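Long-range contacts in fluoroacetyl coenzyme A thioesterase (Streptomyces cattleya, PDB 3KUV), which hydrolyses fluoroacetyl-CoA to fluoroacetate and CoA before it can react with citrate synthase, and so confers fluoroacetate resistance: residues E9-D14 with E50-R55; C73-A78 with I113-H118; V86-E91 with V104-G109; R98-R103 with R120-L125. The protein carries 1 engineered substitution. All blocks are in the same frame, centred on the assembly; numbering follows the deposited sequence. Where two conformers were deposited one is given.

How the contacts relate
Contacts 1 and 3 are the buried ones. Contact 1 joins helix to sheet: strand 10-16 meets helix 42-57 through rings and a guanidinium, with a water as the polar link. The other three are antiparallel strand pairs of the same sheet, held by backbone hydrogen bonds. Contact 3 lies beside contact 1, where His13 and Val88 pair through their backbones. Contacts 2 and 4 are partly buried, share strand 112-124 at centres about 20 Å apart, and carry more side-chain hydrogen bonding. Strand 99-107 serves both contacts 3 and 4. Active-site Glu50 of contact 1 forms a salt bridge with Arg120 of contact 4, and contact 2 supplies His76.

Contact 1. Residues E9-D14 with E50-R55; sequences ERFTHD and EWACVR
His13 and Trp51 make an edge-to-face aromatic pair: the imidazole edge, CE1 and NE2, comes down on the indole, with the planes 59° apart. NE2 sits over the middle of that face, 3.6 Å from CD2 of Trp51. The imidazole reaches the helix because its CG stands anti to the backbone N (chi1 -179°). The indole's own polar end is held elsewhere, NE1 bonding to Glu32 of the second subunit.

A second flat group is the Arg55 guanidinium. Phe11 meets it edge-on at 89° between planes, CZ of Phe11 lying over the middle of the guanidinium face, 3.5 Å from CZ of Arg55. The arginine chain is bent at chi3, and its guanidinium turns that face to the phenyl edge.

This is the hot-dog fold at work, the sheet wrapping helix 42-57, and strand 10-16 covers one flank of it.

Apolar contact is small and centres on the Ala52 methyl. CB of His13 lies 3.6 Å from CB of Ala52, and CD2 of Phe11 is 4.4 Å from the same CB of Ala52.

Polar contact runs through one water, which accepts from Asp14 N at 3.0 Å and, at a longer 3.3 Å, from Arg55 NH1.

Contact 2. Residues C73-A78 with I113-H118; sequences CVTHTA and IGSGTH
The His76 imidazole turns its edge to the Ile113 carbonyl, which lies near the ring plane. His76 has two conformers; in one of them ND1 stands 3.4 Å from Ile113 O, a weak hydrogen bond that is doubtful for the other. CG anti to the backbone N (chi1 -159°) carries the ring off the strand pair. His76 is an active-site residue, and beyond this contact its side chain packs on Ser42, the engineered residue at another active-site position.

The pair belongs to the antiparallel sheet of the hot-dog fold, strand 65-75 alongside strand 112-124. Cys73 and Thr117 form a hydrogen-bonded pair with both N-H...O bonds at 2.9 Å, and Val74 faces Gly116 as a non-hydrogen-bonded pair. CA of Gly116 makes a CA-H...O contact to Cys73 O at 3.2 Å, the bare backbone of the glycine lying close against the strand. Gly114 lies equally tight against the Thr75 carbonyl; with Ile113 it forms a classic beta bulge opposite Ala106.

Beyond Thr75 the regular ladder ends, and Ile113 O takes the Thr77 N-H, Thr77 N to Ile113 O 2.9 Å, the donor standing 55° out of the carbonyl plane. The Thr77 hydroxyl bonds instead to the Glu112 carbonyl. On its far side strand 65-75 pairs with a strand of the second subunit, and Cys73 is joined by a disulfide to Cys73 of that subunit.

Thr75 OG1, between backbone N and carbonyl carbon (chi1 58°), accepts from Ser115 N at 3.1 Å; a water 2.7 Å from this OG1 also bonds to Ser115 OG.

Contact 3. Residues V86-E91 with V104-G109; sequences VTVTAE and VSAHDG
Thr87 and His107 join through their backbones: Thr87 N gives a 2.8 Å bond to His107 O, and His107 N returns one to Thr87 O. Thr89 and Ser105 repeat the pattern, Thr89 N reaching Ser105 O at 2.9 Å. The side chains of Thr87 and His107 run side by side on one face of the sheet. His107 has two conformers; in one of them CB of Thr87 lies over a ring face but offset toward the rim, 3.8 Å from CE1 of His107, a CH-pi contact with CB 24° off the ring normal.

These are the arms of the beta hairpin formed by strands 85-96 and 99-107 of the hot-dog sheet.

Between the bonded pairs, Val88 with Ala106 and Ala90 with Val104 place their side chains on the other face, which looks toward helix 42-57. The Ala106 methyl is met by CG1 of Val86 at 4.1 Å and CG2 of Val88 at 4.2 Å; Val86 and Val88 also pack on Leu48, and Ala106 on Met45.

Farther out, Asp14 holds the Thr87 hydroxyl. Asp108 OD1 takes the backbone N-H groups of Val110 and Asp111 in the turn, while OD2 bonds to Thr80 and forms a salt bridge with Lys135 of the second subunit.

Contact 4. Residues R98-R103 with R120-L125; sequences RRLSWR and RAVIHL. With ACT (acetate ion), chain F; ACT (acetate ion), chain I.
Substrate-binding Arg120 enters this contact through its backbone and aliphatic chain. Its N and O pair with Leu100, Arg120 N to Leu100 O at 2.9 Å and Leu100 N to Arg120 O at 3.0 Å. CG and CD lie near the indole of Trp102, CG 4.0 Å from NE1, a buried nitrogen with no polar partner in the model. The bend at chi3 (66°) turns the guanidinium away from strand 99-107, to a salt bridge with active-site Glu50 and a hydrogen bond with Ser67.

The strands form the second hairpin of the hot-dog sheet, 99-107 with 112-124, here near the loop ahead of Arg99.

At that end Arg98 reaches over the partner strand. Its O accepts from Val122 N at 2.9 Å, and its NE and NH2 both grip Val122 O side-on, at 3.1 and 2.9 Å, with that oxygen about 20° out of the guanidinium plane. The Ala121 methyl lies over one guanidinium face. Leu100 CD1 meets Val122 CG2 at 3.8 Å on the face it shares with Arg120.

Two acetates, probably from the crystallisation liquor, sit at guanidinium edges, one bonded to Arg99 NH1, the other to Arg103 NE and weakly to its NH2.

Contact 1. Residues E9-D14 with E50-R55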
loop_
_atom_site.group_PDB
_atom_site.type_symbol
_atom_site.label_atom_id
_atom_site.label_comp_id
_atom_site.label_asym_id
_atom_site.label_seq_id
_atom_site.Cartn_x
_atom_site.Cartn_y
_atom_site.Cartn_z
ATOM N N GLU B 9 5.789 -18.577 -14.103
ATOM C CA GLU B 9 7.133 -18.117 -13.859
ATOM C C GLU B 9 7.168 -17.228 -12.582
ATOM O O GLU B 9 6.199 -16.457 -12.316
ATOM C CB GLU B 9 7.582 -17.268 -15.050
ATOM C CG GLU B 9 8.957 -16.741 -14.902
ATOM C CD GLU B 9 9.450 -15.851 -16.083
ATOM O OE1 GLU B 9 8.685 -14.945 -16.567
ATOM O OE2 GLU B 9 10.657 -16.028 -16.425
ATOM N N ARG B 10 8.154 -17.485 -11.754
ATOM C CA ARG B 10 8.369 -16.739 -10.522
ATOM C C ARG B 10 9.530 -15.788 -10.687
ATOM O O ARG B 10 10.568 -16.116 -11.274
ATOM C CB ARG B 10 8.657 -17.660 -9.325
ATOM C CG ARG B 10 7.372 -18.489 -8.909
ATOM C CD ARG B 10 7.676 -19.550 -7.890
ATOM N NE ARG B 10 8.476 -20.598 -8.508
ATOM C CZ ARG B 10 9.080 -21.571 -7.802
ATOM N NH1 ARG B 10 9.010 -21.586 -6.477
ATOM N NH2 ARG B 10 9.781 -22.495 -8.415
ATOM N N PHE B 11 9.356 -14.612 -10.136
ATOM C CA PHE B 11 10.385 -13.581 -10.147
ATOM C C PHE B 11 10.611 -13.202 -8.688
ATOM O O PHE B 11 9.647 -13.113 -7.880
ATOM C CB PHE B 11 9.931 -12.305 -10.869
ATOM C CG PHE B 11 10.953 -11.155 -10.686
ATOM C CD1 PHE B 11 12.286 -11.218 -11.268
ATOM C CD2 PHE B 11 10.633 -10.017 -9.943
ATOM C CE1 PHE B 11 13.197 -10.172 -11.052
ATOM C CE2 PHE B 11 11.521 -8.987 -9.770
ATOM C CZ PHE B 11 12.800 -9.047 -10.280
ATOM N N THR B 12 11.876 -13.038 -8.297
ATOM C CA THR B 12 12.174 -12.594 -6.905
ATOM C C THR B 12 12.791 -11.252 -6.887
ATOM O O THR B 12 13.607 -10.917 -7.775
ATOM C CB THR B 12 12.976 -13.586 -6.078
ATOM O OG1 THR B 12 14.262 -13.584 -6.613
ATOM C CG2 THR B 12 12.438 -15.022 -6.346
ATOM N N HIS B 13 12.361 -10.437 -5.938
ATOM C CA HIS B 13 12.856 -9.102 -5.750
ATOM C C HIS B 13 13.293 -8.930 -4.293
ATOM O O HIS B 13 12.476 -9.089 -3.353
ATOM C CB HIS B 13 11.679 -8.136 -6.098
ATOM C CG HIS B 13 12.040 -6.693 -5.963
ATOM N ND1 HIS B 13 11.588 -5.863 -4.956
ATOM C CD2 HIS B 13 12.738 -5.929 -6.807
ATOM C CE1 HIS B 13 12.035 -4.638 -5.171
ATOM N NE2 HIS B 13 12.743 -4.646 -6.285
ATOM N N ASP B 14 14.590 -8.602 -4.069
ATOM C CA ASP B 14 15.117 -8.499 -2.707
ATOM C C ASP B 14 15.379 -7.030 -2.371
ATOM O O ASP B 14 15.846 -6.214 -3.203
ATOM C CB ASP B 14 16.476 -9.235 -2.538
ATOM C CG ASP B 14 16.391 -10.680 -2.910
ATOM O OD1 ASP B 14 15.427 -11.354 -2.532
ATOM O OD2 ASP B 14 17.221 -11.182 -3.691
ATOM N N GLU B 50 4.326 -4.044 -5.971
ATOM C CA GLU B 50 4.170 -3.454 -7.296
ATOM C C GLU B 50 5.514 -3.440 -8.009
ATOM O O GLU B 50 5.595 -3.772 -9.187
ATOM C CB GLU B 50 3.624 -2.003 -7.259
ATOM C CG GLU B 50 2.191 -1.954 -6.729
ATOM C CD GLU B 50 1.565 -0.608 -7.136
ATOM O OE1 GLU B 50 1.331 -0.313 -8.342
ATOM O OE2 GLU B 50 1.272 0.252 -6.227
ATOM N N TRP B 51 6.542 -2.942 -7.332
ATOM C CA TRP B 51 7.868 -2.832 -7.939
ATOM C C TRP B 51 8.350 -4.190 -8.455
ATOM O O TRP B 51 8.901 -4.250 -9.582
ATOM C CB TRP B 51 8.795 -2.247 -6.856
ATOM C CG TRP B 51 10.209 -1.805 -7.326
ATOM C CD1 TRP B 51 10.773 -1.930 -8.604
ATOM C CD2 TRP B 51 11.239 -1.344 -6.450
ATOM N NE1 TRP B 51 12.120 -1.466 -8.552
ATOM C CE2 TRP B 51 12.428 -1.156 -7.243
ATOM C CE3 TRP B 51 11.294 -1.114 -5.050
ATOM C CZ2 TRP B 51 13.632 -0.725 -6.662
ATOM C CZ3 TRP B 51 12.514 -0.689 -4.463
ATOM C CH2 TRP B 51 13.670 -0.489 -5.319
ATOM N N ALA B 52 8.243 -5.230 -7.658
ATOM C CA ALA B 52 8.594 -6.568 -8.119
ATOM C C ALA B 52 7.873 -6.893 -9.419
ATOM O O ALA B 52 8.528 -7.404 -10.330
ATOM C CB ALA B 52 8.263 -7.608 -7.056
ATOM N N CYS B 53 6.538 -6.720 -9.468
ATOM C CA CYS B 53 5.786 -7.072 -10.682
ATOM C C CYS B 53 6.180 -6.180 -11.868
ATOM O O CYS B 53 6.279 -6.705 -13.004
ATOM C CB CYS B 53 4.280 -7.057 -10.411
ATOM S SG CYS B 53 3.753 -8.188 -9.158
ATOM N N VAL B 54 6.446 -4.875 -11.627
ATOM C CA VAL B 54 6.956 -4.028 -12.704
ATOM C C VAL B 54 8.261 -4.536 -13.320
ATOM O O VAL B 54 8.456 -4.561 -14.549
ATOM C CB VAL B 54 7.084 -2.525 -12.182
ATOM C CG1 VAL B 54 7.924 -1.654 -13.078
ATOM C CG2 VAL B 54 5.656 -1.907 -11.881
ATOM N N ARG B 55 9.195 -4.959 -12.460
ATOM C CA ARG B 55 10.494 -5.514 -12.999
ATOM C C ARG B 55 10.235 -6.793 -13.813
ATOM O O ARG B 55 10.857 -6.932 -14.900
ATOM C CB ARG B 55 11.465 -5.794 -11.804
ATOM C CG ARG B 55 11.992 -4.484 -11.180
ATOM C CD ARG B 55 13.012 -4.868 -10.074
ATOM N NE ARG B 55 14.151 -5.634 -10.615
ATOM C CZ ARG B 55 15.007 -6.379 -9.877
ATOM N NH1 ARG B 55 14.862 -6.600 -8.530
ATOM N NH2 ARG B 55 16.085 -6.935 -10.437
HETATM O O HOH W 1 16.592 -8.108 -6.204
#

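Contact 2. Residues C73-A78 with I113-H118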
loop_
_atom_site.group_PDB
_atom_site.type_symbol
_atom_site.label_atom_id
_atom_site.label_comp_id
_atom_site.label_asym_id
_atom_site.label_seq_id
_atom_site.Cartn_x
_atom_site.Cartn_y
_atom_site.Cartn_z
ATOM N N CYS B 73 -4.642 -7.450 -2.906
ATOM C CA CYS B 73 -5.480 -8.128 -1.866
ATOM C C CYS B 73 -4.505 -9.004 -1.081
ATOM O O CYS B 73 -4.161 -10.136 -1.558
ATOM C CB CYS B 73 -6.604 -8.920 -2.536
ATOM S SG CYS B 73 -7.854 -9.507 -1.348
ATOM N N VAL B 74 -3.955 -8.472 0.010
ATOM C CA VAL B 74 -2.854 -9.175 0.727
ATOM C C VAL B 74 -3.061 -9.178 2.231
ATOM O O VAL B 74 -3.639 -8.200 2.785
ATOM C CB VAL B 74 -1.414 -8.619 0.409
ATOM C CG1 VAL B 74 -1.051 -8.893 -1.057
ATOM C CG2 VAL B 74 -1.313 -7.091 0.720
ATOM N N THR B 75 -2.501 -10.178 2.883
ATOM C CA THR B 75 -2.342 -10.095 4.301
ATOM C C THR B 75 -0.999 -9.481 4.722
ATOM O O THR B 75 -0.109 -9.325 3.893
ATOM C CB THR B 75 -2.294 -11.531 4.879
ATOM O OG1 THR B 75 -1.200 -12.242 4.240
ATOM C CG2 THR B 75 -3.632 -12.210 4.558
ATOM N N HIS B 76 -0.919 -9.057 6.002
ATOM C CA HIS B 76 0.358 -8.611 6.566
ATOM C C HIS B 76 0.409 -9.394 7.886
ATOM O O HIS B 76 -0.365 -9.064 8.840
ATOM C CB HIS B 76 0.336 -7.023 6.568
ATOM C CG HIS B 76 1.689 -6.298 6.642
ATOM N ND1 HIS B 76 2.918 -6.925 6.743
ATOM C CD2 HIS B 76 1.958 -4.966 6.576
ATOM C CE1 HIS B 76 3.871 -6.004 6.834
ATOM N NE2 HIS B 76 3.310 -4.788 6.744
ATOM N N THR B 77 1.217 -10.427 7.915
ATOM C CA THR B 77 1.151 -11.507 8.996
ATOM C C THR B 77 2.266 -11.332 10.085
ATOM O O THR B 77 2.248 -12.037 11.116
ATOM C CB THR B 77 1.191 -12.876 8.394
ATOM O OG1 THR B 77 2.345 -13.024 7.549
ATOM C CG2 THR B 77 -0.038 -13.080 7.513
ATOM N N ALA B 78 3.288 -10.550 9.794
ATOM C CA ALA B 78 4.384 -10.293 10.755
ATOM C C ALA B 78 5.007 -8.965 10.425
ATOM O O ALA B 78 4.947 -8.527 9.269
ATOM C CB ALA B 78 5.458 -11.426 10.713
ATOM N N ILE B 113 5.776 -12.647 5.794
ATOM C CA ILE B 113 5.184 -11.406 6.236
ATOM C C ILE B 113 3.922 -11.070 5.467
ATOM O O ILE B 113 3.216 -10.153 5.878
ATOM C CB ILE B 113 6.118 -10.181 6.185
ATOM C CG1 ILE B 113 6.558 -9.934 4.722
ATOM C CG2 ILE B 113 7.383 -10.453 7.034
ATOM C CD1 ILE B 113 7.314 -8.545 4.592
ATOM N N GLY B 114 3.547 -11.764 4.370
ATOM C CA GLY B 114 2.216 -11.378 3.717
ATOM C C GLY B 114 2.122 -12.181 2.436
ATOM O O GLY B 114 3.149 -12.588 1.863
ATOM N N SER B 115 0.901 -12.324 1.953
ATOM C CA SER B 115 0.677 -13.008 0.663
ATOM C C SER B 115 -0.681 -12.646 0.150
ATOM O O SER B 115 -1.559 -12.196 0.907
ATOM C CB SER B 115 0.796 -14.558 0.651
ATOM O OG SER B 115 -0.172 -15.120 1.422
ATOM N N GLY B 116 -0.846 -12.763 -1.184
ATOM C CA GLY B 116 -2.120 -12.533 -1.765
ATOM C C GLY B 116 -1.960 -12.302 -3.248
ATOM O O GLY B 116 -1.202 -13.021 -3.899
ATOM N N THR B 117 -2.792 -11.424 -3.778
ATOM C CA THR B 117 -2.908 -11.215 -5.211
ATOM C C THR B 117 -2.719 -9.747 -5.578
ATOM O O THR B 117 -2.934 -8.852 -4.764
ATOM C CB THR B 117 -4.266 -11.704 -5.768
ATOM O OG1 THR B 117 -5.341 -11.101 -4.985
ATOM C CG2 THR B 117 -4.415 -13.260 -5.696
ATOM N N HIS B 118 -2.355 -9.490 -6.834
ATOM C CA HIS B 118 -2.136 -8.110 -7.343
ATOM C C HIS B 118 -2.468 -8.138 -8.828
ATOM O O HIS B 118 -2.064 -9.100 -9.564
ATOM C CB HIS B 118 -0.658 -7.742 -7.201
ATOM C CG HIS B 118 -0.364 -6.343 -7.701
ATOM N ND1 HIS B 118 0.707 -5.977 -8.510
ATOM C CD2 HIS B 118 -1.082 -5.214 -7.490
ATOM C CE1 HIS B 118 0.664 -4.665 -8.730
ATOM N NE2 HIS B 118 -0.400 -4.197 -8.130
HETATM O O HOH W 2 -0.667 -14.936 4.364
#

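Contact 3. Residues V86-E91 with V104-G109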
loop_
_atom_site.group_PDB
_atom_site.type_symbol
_atom_site.label_atom_id
_atom_site.label_comp_id
_atom_site.label_asym_id
_atom_site.label_seq_id
_atom_site.Cartn_x
_atom_site.Cartn_y
_atom_site.Cartn_z
ATOM N N VAL B 86 13.651 -7.938 2.802
ATOM C CA VAL B 86 12.322 -8.419 2.396
ATOM C C VAL B 86 12.508 -9.009 0.973
ATOM O O VAL B 86 13.034 -8.317 0.032
ATOM C CB VAL B 86 11.280 -7.304 2.403
ATOM C CG1 VAL B 86 9.952 -7.848 1.724
ATOM C CG2 VAL B 86 11.007 -6.915 3.833
ATOM N N THR B 87 12.141 -10.263 0.780
ATOM C CA THR B 87 12.132 -10.879 -0.561
ATOM C C THR B 87 10.659 -10.998 -0.952
ATOM O O THR B 87 9.898 -11.673 -0.257
ATOM C CB THR B 87 12.787 -12.266 -0.570
ATOM O OG1 THR B 87 14.190 -12.150 -0.235
ATOM C CG2 THR B 87 12.635 -12.965 -1.928
ATOM N N VAL B 88 10.301 -10.377 -2.085
ATOM C CA VAL B 88 8.988 -10.545 -2.681
ATOM C C VAL B 88 9.132 -11.617 -3.753
ATOM O O VAL B 88 10.055 -11.511 -4.619
ATOM C CB VAL B 88 8.474 -9.250 -3.317
ATOM C CG1 VAL B 88 7.154 -9.472 -4.063
ATOM C CG2 VAL B 88 8.251 -8.133 -2.221
ATOM N N THR B 89 8.239 -12.609 -3.767
ATOM C CA THR B 89 8.150 -13.570 -4.898
ATOM C C THR B 89 6.869 -13.235 -5.653
ATOM O O THR B 89 5.783 -13.163 -5.005
ATOM C CB THR B 89 8.069 -14.996 -4.337
ATOM O OG1 THR B 89 9.301 -15.250 -3.623
ATOM C CG2 THR B 89 8.011 -16.020 -5.474
ATOM N N ALA B 90 6.964 -12.960 -6.943
ATOM C CA ALA B 90 5.770 -12.628 -7.788
ATOM C C ALA B 90 5.630 -13.740 -8.817
ATOM O O ALA B 90 6.579 -14.054 -9.524
ATOM C CB ALA B 90 5.973 -11.346 -8.522
ATOM N N GLU B 91 4.448 -14.255 -8.972
ATOM C CA GLU B 91 4.229 -15.414 -9.856
ATOM C C GLU B 91 3.103 -15.009 -10.759
ATOM O O GLU B 91 1.985 -14.695 -10.329
ATOM C CB GLU B 91 3.867 -16.604 -9.038
ATOM C CG GLU B 91 3.837 -17.837 -9.944
ATOM C CD GLU B 91 3.671 -19.163 -9.196
ATOM O OE1 GLU B 91 3.832 -19.245 -7.924
ATOM O OE2 GLU B 91 3.411 -20.159 -9.927
ATOM N N VAL B 104 1.354 -12.930 -5.153
ATOM C CA VAL B 104 2.532 -12.321 -4.514
ATOM C C VAL B 104 2.697 -12.829 -3.091
ATOM O O VAL B 104 1.720 -13.166 -2.393
ATOM C CB VAL B 104 2.470 -10.802 -4.530
ATOM C CG1 VAL B 104 2.616 -10.313 -5.993
ATOM C CG2 VAL B 104 1.171 -10.174 -3.950
ATOM N N SER B 105 3.944 -12.911 -2.639
ATOM C CA SER B 105 4.182 -13.213 -1.217
ATOM C C SER B 105 5.486 -12.593 -0.823
ATOM O O SER B 105 6.304 -12.195 -1.707
ATOM C CB SER B 105 4.183 -14.671 -0.931
ATOM O OG SER B 105 5.227 -15.327 -1.634
ATOM N N ALA B 106 5.683 -12.426 0.461
ATOM C CA ALA B 106 6.909 -11.729 0.939
ATOM C C ALA B 106 7.361 -12.351 2.270
ATOM O O ALA B 106 6.541 -12.898 3.045
ATOM C CB ALA B 106 6.695 -10.216 1.073
ATOM N N HIS B 107 8.676 -12.448 2.456
ATOM C CA HIS B 107 9.255 -12.955 3.683
ATOM C C HIS B 107 10.432 -12.062 3.980
ATOM O O HIS B 107 11.031 -11.440 3.071
ATOM C CB HIS B 107 9.542 -14.403 3.377
ATOM C CG HIS B 107 10.899 -14.698 2.954
ATOM N ND1 HIS B 107 11.173 -15.336 1.772
ATOM C CD2 HIS B 107 12.100 -14.402 3.515
ATOM C CE1 HIS B 107 12.480 -15.420 1.612
ATOM N NE2 HIS B 107 13.083 -14.844 2.651
ATOM N N ASP B 108 10.749 -11.929 5.281
ATOM C CA ASP B 108 11.865 -11.040 5.652
ATOM C C ASP B 108 13.133 -11.779 6.091
ATOM O O ASP B 108 13.947 -11.201 6.809
ATOM C CB ASP B 108 11.447 -9.981 6.700
ATOM C CG ASP B 108 10.964 -10.606 8.018
ATOM O OD1 ASP B 108 11.208 -11.793 8.261
ATOM O OD2 ASP B 108 10.370 -9.789 8.794
ATOM N N GLY B 109 13.263 -13.047 5.729
ATOM C CA GLY B 109 14.400 -13.844 6.196
ATOM C C GLY B 109 14.125 -14.537 7.550
ATOM O O GLY B 109 14.806 -15.530 7.904
#

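Contact 4. Residues R98-R103 with R120-L125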
loop_
_atom_site.group_PDB
_atom_site.type_symbol
_atom_site.label_atom_id
_atom_site.label_comp_id
_atom_site.label_asym_id
_atom_site.label_seq_id
_atom_site.Cartn_x
_atom_site.Cartn_y
_atom_site.Cartn_z
ATOM N N ARG B 98 -4.523 -6.099 -21.812
ATOM C CA ARG B 98 -3.664 -5.177 -21.063
ATOM C C ARG B 98 -3.559 -5.619 -19.623
ATOM O O ARG B 98 -2.823 -4.977 -18.888
ATOM C CB ARG B 98 -4.252 -3.772 -21.104
ATOM C CG ARG B 98 -5.454 -3.596 -20.170
ATOM C CD ARG B 98 -6.231 -2.263 -20.189
ATOM N NE ARG B 98 -5.342 -1.129 -20.286
ATOM C CZ ARG B 98 -5.697 0.118 -20.001
ATOM N NH1 ARG B 98 -6.937 0.369 -19.542
ATOM N NH2 ARG B 98 -4.803 1.101 -20.200
ATOM N N ARG B 99 -4.335 -6.618 -19.214
ATOM C CA ARG B 99 -4.437 -6.979 -17.763
ATOM C C ARG B 99 -3.518 -8.127 -17.418
ATOM O O ARG B 99 -3.535 -9.211 -18.046
ATOM C CB ARG B 99 -5.861 -7.370 -17.396
ATOM C CG ARG B 99 -6.014 -7.724 -15.870
ATOM C CD ARG B 99 -7.505 -8.061 -15.631
ATOM N NE ARG B 99 -7.738 -9.008 -14.575
ATOM C CZ ARG B 99 -8.059 -8.673 -13.340
ATOM N NH1 ARG B 99 -8.179 -7.391 -13.000
ATOM N NH2 ARG B 99 -8.274 -9.628 -12.448
ATOM N N LEU B 100 -2.679 -7.970 -16.381
ATOM C CA LEU B 100 -1.729 -8.991 -15.879
ATOM C C LEU B 100 -2.083 -9.228 -14.396
ATOM O O LEU B 100 -2.277 -8.259 -13.653
ATOM C CB LEU B 100 -0.235 -8.634 -16.022
ATOM C CG LEU B 100 0.319 -8.589 -17.443
ATOM C CD1 LEU B 100 -0.033 -7.271 -18.099
ATOM C CD2 LEU B 100 1.832 -8.812 -17.467
ATOM N N SER B 101 -2.177 -10.476 -13.974
ATOM C CA SER B 101 -2.624 -10.861 -12.634
ATOM C C SER B 101 -1.546 -11.692 -12.058
ATOM O O SER B 101 -0.927 -12.596 -12.739
ATOM C CB SER B 101 -3.893 -11.709 -12.719
ATOM O OG SER B 101 -5.022 -10.982 -13.296
ATOM N N TRP B 102 -1.248 -11.487 -10.766
ATOM C CA TRP B 102 -0.119 -12.081 -10.109
ATOM C C TRP B 102 -0.534 -12.667 -8.736
ATOM O O TRP B 102 -1.489 -12.124 -8.118
ATOM C CB TRP B 102 0.884 -10.962 -9.813
ATOM C CG TRP B 102 1.301 -10.126 -11.060
ATOM C CD1 TRP B 102 0.693 -9.011 -11.591
ATOM C CD2 TRP B 102 2.441 -10.336 -11.743
ATOM N NE1 TRP B 102 1.368 -8.573 -12.672
ATOM C CE2 TRP B 102 2.470 -9.420 -12.817
ATOM C CE3 TRP B 102 3.465 -11.337 -11.621
ATOM C CZ2 TRP B 102 3.534 -9.360 -13.663
ATOM C CZ3 TRP B 102 4.432 -11.323 -12.472
ATOM C CH2 TRP B 102 4.495 -10.337 -13.524
ATOM N N ARG B 103 0.139 -13.721 -8.272
ATOM C CA ARG B 103 0.151 -14.138 -6.900
ATOM C C ARG B 103 1.435 -13.580 -6.311
ATOM O O ARG B 103 2.556 -13.757 -6.920
ATOM C CB ARG B 103 0.090 -15.695 -6.804
ATOM C CG ARG B 103 -0.190 -16.198 -5.464
ATOM C CD ARG B 103 -0.266 -17.756 -5.273
ATOM N NE ARG B 103 -0.607 -17.956 -3.850
ATOM C CZ ARG B 103 0.235 -17.942 -2.802
ATOM N NH1 ARG B 103 1.547 -17.756 -2.941
ATOM N NH2 ARG B 103 -0.264 -18.125 -1.574
ATOM N N ARG B 120 -2.466 -5.650 -12.519
ATOM C CA ARG B 120 -1.933 -4.468 -13.179
ATOM C C ARG B 120 -2.533 -4.286 -14.560
ATOM O O ARG B 120 -3.030 -5.219 -15.144
ATOM C CB ARG B 120 -0.423 -4.611 -13.371
ATOM C CG ARG B 120 0.298 -4.792 -11.973
ATOM C CD ARG B 120 1.813 -4.612 -12.060
ATOM N NE ARG B 120 2.216 -3.252 -12.399
ATOM C CZ ARG B 120 2.129 -2.198 -11.592
ATOM N NH1 ARG B 120 1.775 -2.418 -10.294
ATOM N NH2 ARG B 120 2.384 -0.945 -11.979
ATOM N N ALA B 121 -2.476 -3.066 -15.082
ATOM C CA ALA B 121 -2.918 -2.749 -16.415
ATOM C C ALA B 121 -1.790 -2.024 -17.187
ATOM O O ALA B 121 -1.236 -1.036 -16.666
ATOM C CB ALA B 121 -4.150 -1.836 -16.401
ATOM N N VAL B 122 -1.488 -2.509 -18.385
ATOM C CA VAL B 122 -0.532 -1.822 -19.282
ATOM C C VAL B 122 -1.137 -0.505 -19.809
ATOM O O VAL B 122 -2.313 -0.413 -20.078
ATOM C CB VAL B 122 -0.233 -2.730 -20.468
ATOM C CG1 VAL B 122 0.813 -1.981 -21.384
ATOM C CG2 VAL B 122 0.433 -4.049 -19.971
ATOM N N ILE B 123 -0.289 0.509 -19.797
ATOM C CA ILE B 123 -0.708 1.891 -20.203
ATOM C C ILE B 123 0.299 2.424 -21.209
ATOM O O ILE B 123 1.480 2.052 -21.194
ATOM C CB ILE B 123 -0.906 2.881 -19.048
ATOM C CG1 ILE B 123 0.362 3.019 -18.205
ATOM C CG2 ILE B 123 -2.171 2.534 -18.197
ATOM C CD1 ILE B 123 0.319 4.265 -17.327
ATOM N N HIS B 124 -0.201 3.320 -22.087
ATOM C CA HIS B 124 0.718 4.097 -22.939
ATOM C C HIS B 124 1.109 5.319 -22.092
ATOM O O HIS B 124 0.210 6.120 -21.731
ATOM C CB HIS B 124 -0.036 4.526 -24.186
ATOM C CG HIS B 124 0.847 5.276 -25.149
ATOM N ND1 HIS B 124 0.995 6.646 -25.119
ATOM C CD2 HIS B 124 1.735 4.820 -26.078
ATOM C CE1 HIS B 124 1.847 7.013 -26.069
ATOM N NE2 HIS B 124 2.321 5.925 -26.654
ATOM N N LEU B 125 2.372 5.420 -21.642
ATOM C CA LEU B 125 2.764 6.472 -20.682
ATOM C C LEU B 125 2.392 7.913 -21.108
ATOM O O LEU B 125 1.828 8.671 -20.291
ATOM C CB LEU B 125 4.309 6.418 -20.315
ATOM C CG LEU B 125 4.572 5.124 -19.527
ATOM C CD1 LEU B 125 6.102 4.929 -19.459
ATOM C CD2 LEU B 125 3.976 5.128 -18.133
HETATM C C ACT F . -9.507 -7.583 -9.272
HETATM O O ACT F . -10.281 -6.695 -8.669
HETATM O OXT ACT F . -8.504 -7.146 -9.962
HETATM C CH3 ACT F . -9.746 -9.071 -9.291
HETATM C C ACT I . -3.877 -19.451 -2.154
HETATM O O ACT I . -2.742 -19.692 -2.715
HETATM O OXT ACT I . -4.802 -20.191 -2.568
HETATM C CH3 ACT I . -4.156 -18.412 -1.070
#